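Local coordinates for protein acyl-CoA hydrolase (Bacillus halodurans, PDB 1VPM) that probably hydrolyses long-chain fatty acyl-CoA thioesters, as a hotdog-fold thioesterase that binds coenzyme A, at residues A[92-100]-A[134-142]. Sequence-based numbering, arbitrary orientation. Where two conformers were deposited one is given.
Sequences VTHTGRTSM and KPKPVPQVE. With COA (coenzyme A), chain D.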
loop_
_atom_site.group_PDB
_atom_site.type_symbol
_atom_site.label_atom_id
_atom_site.label_comp_id
_atom_site.label_asym_id
_atom_site.label_seq_id
_atom_site.Cartn_x
_atom_site.Cartn_y
_atom_site.Cartn_z
ATOM N N VAL A 92 4.891 -28.067 -1.615
ATOM C CA VAL A 92 4.509 -28.958 -0.531
ATOM C C VAL A 92 5.483 -30.118 -0.563
ATOM O O VAL A 92 5.663 -30.758 -1.600
ATOM C CB VAL A 92 3.037 -29.447 -0.687
ATOM C CG1 VAL A 92 2.717 -30.485 0.345
ATOM C CG2 VAL A 92 2.099 -28.316 -0.561
ATOM N N THR A 93 6.056 -30.441 0.602
ATOM C CA THR A 93 7.060 -31.474 0.718
ATOM C C THR A 93 6.530 -32.704 1.418
ATOM O O THR A 93 7.062 -33.784 1.206
ATOM C CB THR A 93 8.263 -31.006 1.549
ATOM O OG1 THR A 93 7.823 -30.422 2.762
ATOM C CG2 THR A 93 9.018 -29.998 0.797
ATOM N N HIS A 94 5.465 -32.551 2.195
ATOM C CA HIS A 94 4.930 -33.654 3.055
ATOM C C HIS A 94 3.621 -33.186 3.664
ATOM O O HIS A 94 3.385 -32.016 3.803
ATOM C CB HIS A 94 5.910 -34.016 4.197
ATOM C CG HIS A 94 5.614 -35.308 4.916
ATOM N ND1 HIS A 94 5.072 -35.349 6.185
ATOM C CD2 HIS A 94 5.898 -36.595 4.591
ATOM C CE1 HIS A 94 4.983 -36.606 6.585
ATOM N NE2 HIS A 94 5.472 -37.387 5.641
ATOM N N THR A 95 2.773 -34.123 4.051
ATOM C CA THR A 95 1.478 -33.777 4.614
ATOM C C THR A 95 1.171 -34.633 5.834
ATOM O O THR A 95 1.670 -35.740 5.962
ATOM C CB THR A 95 0.321 -33.967 3.596
ATOM O OG1 THR A 95 0.111 -35.361 3.298
ATOM C CG2 THR A 95 0.535 -33.139 2.339
ATOM N N GLY A 96 0.306 -34.114 6.679
ATOM C CA GLY A 96 -0.327 -34.895 7.758
ATOM C C GLY A 96 -1.788 -35.043 7.379
ATOM O O GLY A 96 -2.114 -35.112 6.207
ATOM N N ARG A 97 -2.678 -34.976 8.348
ATOM C CA ARG A 97 -4.098 -35.173 8.109
ATOM C C ARG A 97 -4.717 -33.942 7.485
ATOM O O ARG A 97 -5.373 -34.040 6.447
ATOM C CB ARG A 97 -4.812 -35.518 9.422
ATOM C CG ARG A 97 -6.176 -36.138 9.192
ATOM C CD ARG A 97 -6.871 -36.510 10.516
ATOM N NE ARG A 97 -7.377 -35.327 11.230
ATOM C CZ ARG A 97 -8.533 -34.706 10.975
ATOM N NH1 ARG A 97 -9.361 -35.124 10.009
ATOM N NH2 ARG A 97 -8.866 -33.643 11.703
ATOM N N THR A 98 -4.507 -32.791 8.124
ATOM C CA THR A 98 -5.009 -31.508 7.647
ATOM C C THR A 98 -3.898 -30.511 7.373
ATOM O O THR A 98 -4.181 -29.389 6.947
ATOM C CB THR A 98 -5.967 -30.885 8.682
ATOM O OG1 THR A 98 -5.240 -30.426 9.833
ATOM C CG2 THR A 98 -7.019 -31.907 9.089
ATOM N N SER A 99 -2.658 -30.918 7.628
ATOM C CA SER A 99 -1.489 -30.017 7.566
ATOM C C SER A 99 -0.570 -30.392 6.419
ATOM O O SER A 99 -0.529 -31.539 5.953
ATOM C CB SER A 99 -0.751 -30.025 8.916
ATOM O OG SER A 99 -0.113 -31.262 9.162
HETATM N N MSE A 100 0.134 -29.373 5.918
HETATM C CA MSE A 100 1.091 -29.507 4.852
HETATM C C MSE A 100 2.365 -28.799 5.253
HETATM O O MSE A 100 2.327 -27.653 5.714
HETATM C CB MSE A 100 0.548 -28.819 3.627
HETATM C CG MSE A 100 -0.661 -29.473 3.046
HETATM SE SE MSE A 100 -1.711 -28.263 1.867
HETATM C CE MSE A 100 -2.660 -27.175 3.194
ATOM N N LYS A 134 -12.616 -24.596 10.153
ATOM C CA LYS A 134 -12.186 -25.817 10.824
ATOM C C LYS A 134 -11.203 -26.619 9.956
ATOM O O LYS A 134 -11.421 -26.757 8.758
ATOM C CB LYS A 134 -13.396 -26.698 11.129
ATOM C CG LYS A 134 -14.402 -26.062 12.082
ATOM N N PRO A 135 -10.130 -27.144 10.554
ATOM C CA PRO A 135 -9.209 -27.967 9.791
ATOM C C PRO A 135 -9.866 -29.064 8.974
ATOM O O PRO A 135 -10.792 -29.720 9.438
ATOM C CB PRO A 135 -8.288 -28.542 10.866
ATOM C CG PRO A 135 -8.209 -27.461 11.856
ATOM C CD PRO A 135 -9.641 -26.980 11.934
ATOM N N LYS A 136 -9.356 -29.250 7.773
ATOM C CA LYS A 136 -9.971 -30.059 6.737
ATOM C C LYS A 136 -8.887 -31.012 6.190
ATOM O O LYS A 136 -7.742 -30.611 5.997
ATOM C CB LYS A 136 -10.474 -29.066 5.647
ATOM C CG LYS A 136 -10.757 -29.586 4.280
ATOM C CD LYS A 136 -11.146 -28.422 3.396
ATOM C CE LYS A 136 -11.701 -28.890 2.080
ATOM N NZ LYS A 136 -12.124 -27.698 1.280
ATOM N N PRO A 137 -9.241 -32.273 5.904
ATOM C CA PRO A 137 -8.292 -33.239 5.352
ATOM C C PRO A 137 -7.663 -32.795 4.051
ATOM O O PRO A 137 -8.329 -32.164 3.207
ATOM C CB PRO A 137 -9.158 -34.492 5.112
ATOM C CG PRO A 137 -10.291 -34.339 6.002
ATOM C CD PRO A 137 -10.565 -32.888 6.113
ATOM N N VAL A 138 -6.374 -33.087 3.910
ATOM C CA VAL A 138 -5.613 -32.754 2.704
ATOM C C VAL A 138 -5.122 -34.018 2.017
ATOM O O VAL A 138 -4.859 -35.048 2.674
ATOM C CB VAL A 138 -4.416 -31.806 2.988
ATOM C CG1 VAL A 138 -4.964 -30.530 3.614
ATOM C CG2 VAL A 138 -3.382 -32.484 3.843
ATOM N N PRO A 139 -4.989 -33.948 0.678
ATOM C CA PRO A 139 -4.413 -35.090 -0.013
ATOM C C PRO A 139 -2.908 -35.248 0.309
ATOM O O PRO A 139 -2.223 -34.313 0.757
ATOM C CB PRO A 139 -4.652 -34.751 -1.484
ATOM C CG PRO A 139 -4.869 -33.292 -1.547
ATOM C CD PRO A 139 -5.264 -32.815 -0.221
ATOM N N GLN A 140 -2.390 -36.432 0.089
ATOM C CA GLN A 140 -0.938 -36.613 0.179
ATOM C C GLN A 140 -0.215 -36.034 -1.014
ATOM O O GLN A 140 -0.808 -35.735 -2.026
ATOM C CB GLN A 140 -0.617 -38.081 0.300
ATOM C CG GLN A 140 -1.082 -38.673 1.573
ATOM C CD GLN A 140 -0.637 -40.127 1.718
ATOM O OE1 GLN A 140 -0.053 -40.717 0.800
ATOM N NE2 GLN A 140 -0.939 -40.712 2.869
ATOM N N VAL A 141 1.088 -35.871 -0.869
ATOM C CA VAL A 141 1.969 -35.422 -1.928
ATOM C C VAL A 141 2.865 -36.597 -2.380
ATOM O O VAL A 141 3.183 -37.508 -1.584
ATOM C CB VAL A 141 2.782 -34.192 -1.447
ATOM C CG1 VAL A 141 3.892 -34.591 -0.477
ATOM C CG2 VAL A 141 3.290 -33.424 -2.610
ATOM N N GLU A 142 3.167 -36.618 -3.678
ATOM C CA GLU A 142 3.997 -37.656 -4.321
ATOM C C GLU A 142 5.329 -37.028 -4.704
ATOM O O GLU A 142 5.370 -36.292 -5.651
ATOM C CB GLU A 142 3.327 -38.225 -5.567
ATOM C CG GLU A 142 4.237 -39.266 -6.264
ATOM C CD GLU A 142 3.745 -39.724 -7.647
ATOM O OE1 GLU A 142 2.538 -39.565 -7.970
ATOM O OE2 GLU A 142 4.600 -40.246 -8.398
HETATM N N1A COA D . 3.203 -26.019 14.061
HETATM C C2A COA D . 3.090 -27.055 13.180
HETATM N N3A COA D . 1.876 -27.759 13.093
HETATM C C4A COA D . 0.819 -27.394 13.875
HETATM C C5A COA D . 0.932 -26.336 14.793
HETATM C C6A COA D . 2.140 -25.639 14.897
HETATM N N6A COA D . 2.293 -24.727 15.874
HETATM N N7A COA D . -0.264 -26.221 15.449
HETATM C C8A COA D . -1.115 -27.169 14.964
HETATM N N9A COA D . -0.455 -27.895 14.004
HETATM C C1B COA D . -1.056 -28.870 13.114
HETATM C C2B COA D . -1.490 -30.091 13.894
HETATM O O2B COA D . -0.392 -30.921 14.166
HETATM C C3B COA D . -2.504 -30.699 12.939
HETATM O O3B COA D . -1.773 -31.564 12.087
HETATM P P3B COA D . -2.388 -32.847 11.365
HETATM O O7A COA D . -2.131 -34.021 12.220
HETATM O O8A COA D . -1.780 -33.121 10.049
HETATM O O9A COA D . -3.836 -32.547 11.105
HETATM C C4B COA D . -3.109 -29.467 12.249
HETATM O O4B COA D . -2.273 -28.370 12.624
HETATM C C5B COA D . -4.534 -29.132 12.698
HETATM O O5B COA D . -4.522 -28.958 14.114
HETATM P P1A COA D . -5.601 -29.654 15.130
HETATM O O1A COA D . -4.881 -30.048 16.403
HETATM O O2A COA D . -6.351 -30.788 14.462
HETATM O O3A COA D . -6.715 -28.525 15.424
HETATM P P2A COA D . -6.505 -27.053 16.065
HETATM O O4A COA D . -5.558 -27.143 17.252
HETATM O O5A COA D . -7.897 -26.519 16.358
HETATM O O6A COA D . -5.863 -26.130 14.889
HETATM C CBP COA D . -4.374 -24.369 14.260
HETATM C CCP COA D . -4.493 -25.763 14.875
HETATM C CDP COA D . -2.933 -24.130 13.796
HETATM C CEP COA D . -5.314 -24.342 13.036
HETATM C CAP COA D . -4.795 -23.307 15.317
HETATM O OAP COA D . -4.049 -23.325 16.529
HETATM C C9P COA D . -4.769 -21.923 14.697
HETATM O O9P COA D . -5.891 -21.559 13.926
HETATM N N8P COA D . -3.722 -21.097 14.851
HETATM C C7P COA D . -3.811 -19.803 14.203
HETATM C C6P COA D . -3.495 -19.901 12.707
HETATM C C5P COA D . -3.510 -18.528 12.067
HETATM O O5P COA D . -4.586 -17.896 12.033
HETATM N N4P COA D . -2.357 -18.052 11.587
HETATM C C3P COA D . -2.295 -16.787 10.906
HETATM C C2P COA D . -1.787 -15.583 11.701
HETATM S S1P COA D . -2.350 -15.285 13.432
HETATM O O HOH W 1 2.150 -36.550 1.853
HETATM O O HOH W 2 -2.493 -36.005 3.815
HETATM O O HOH W 3 -5.873 -36.324 4.879
#
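One direct hydrogen bond joins the two backbones: Val138 N donates to Arg97 O over 2.9 Å, with 160° at the hydrogen and the donor in the carbonyl plane. The same oxygen also receives a CA-H contact from Pro137 and a hydrogen bond from a water that bridges to Val138 O. A second water donates to Gly96 O and Val138 O and accepts a hydrogen bond from Thr95 OG1, while a third links that hydroxyl to Val141 N; thus solvent mediates much of the polar pairing.

The Val138 methyls pack against carbonyl oxygens of the turn, CG1 3.6 Å from Thr98 O and CG2 3.7 Å from Ser99 O. The bent selenomethionine chain of Met100 brings CE to Val138 CG1 at 4.1 Å, an apolar pair. Farther along, Val92 CG1 meets Val141 CB at 4.1 Å, the other apolar pair, while Val141 CG1 lies against Thr93 O.

Toward the ligand, Thr98 turns OG1 between its backbone N and carbonyl carbon (chi1 71°), which directs it to coenzyme A O9A at 2.8 Å, while CB and CG2 rest against Lys136 O and Pro135 CB reaches OG1. Thr98 N also donates to O9A (3.1 Å, 151°). With a valine here O9A would lose its hydroxyl donor and would probably be held less firmly, with the Thr98 N bond remaining. Ser99 OG donates a hydrogen bond to O8A of coenzyme A at 2.6 Å. The turn between strands 85-95 and 99-109 of the hotdog sheet thus receives the 3'-phosphate of coenzyme A, with 134-142 running along its flank.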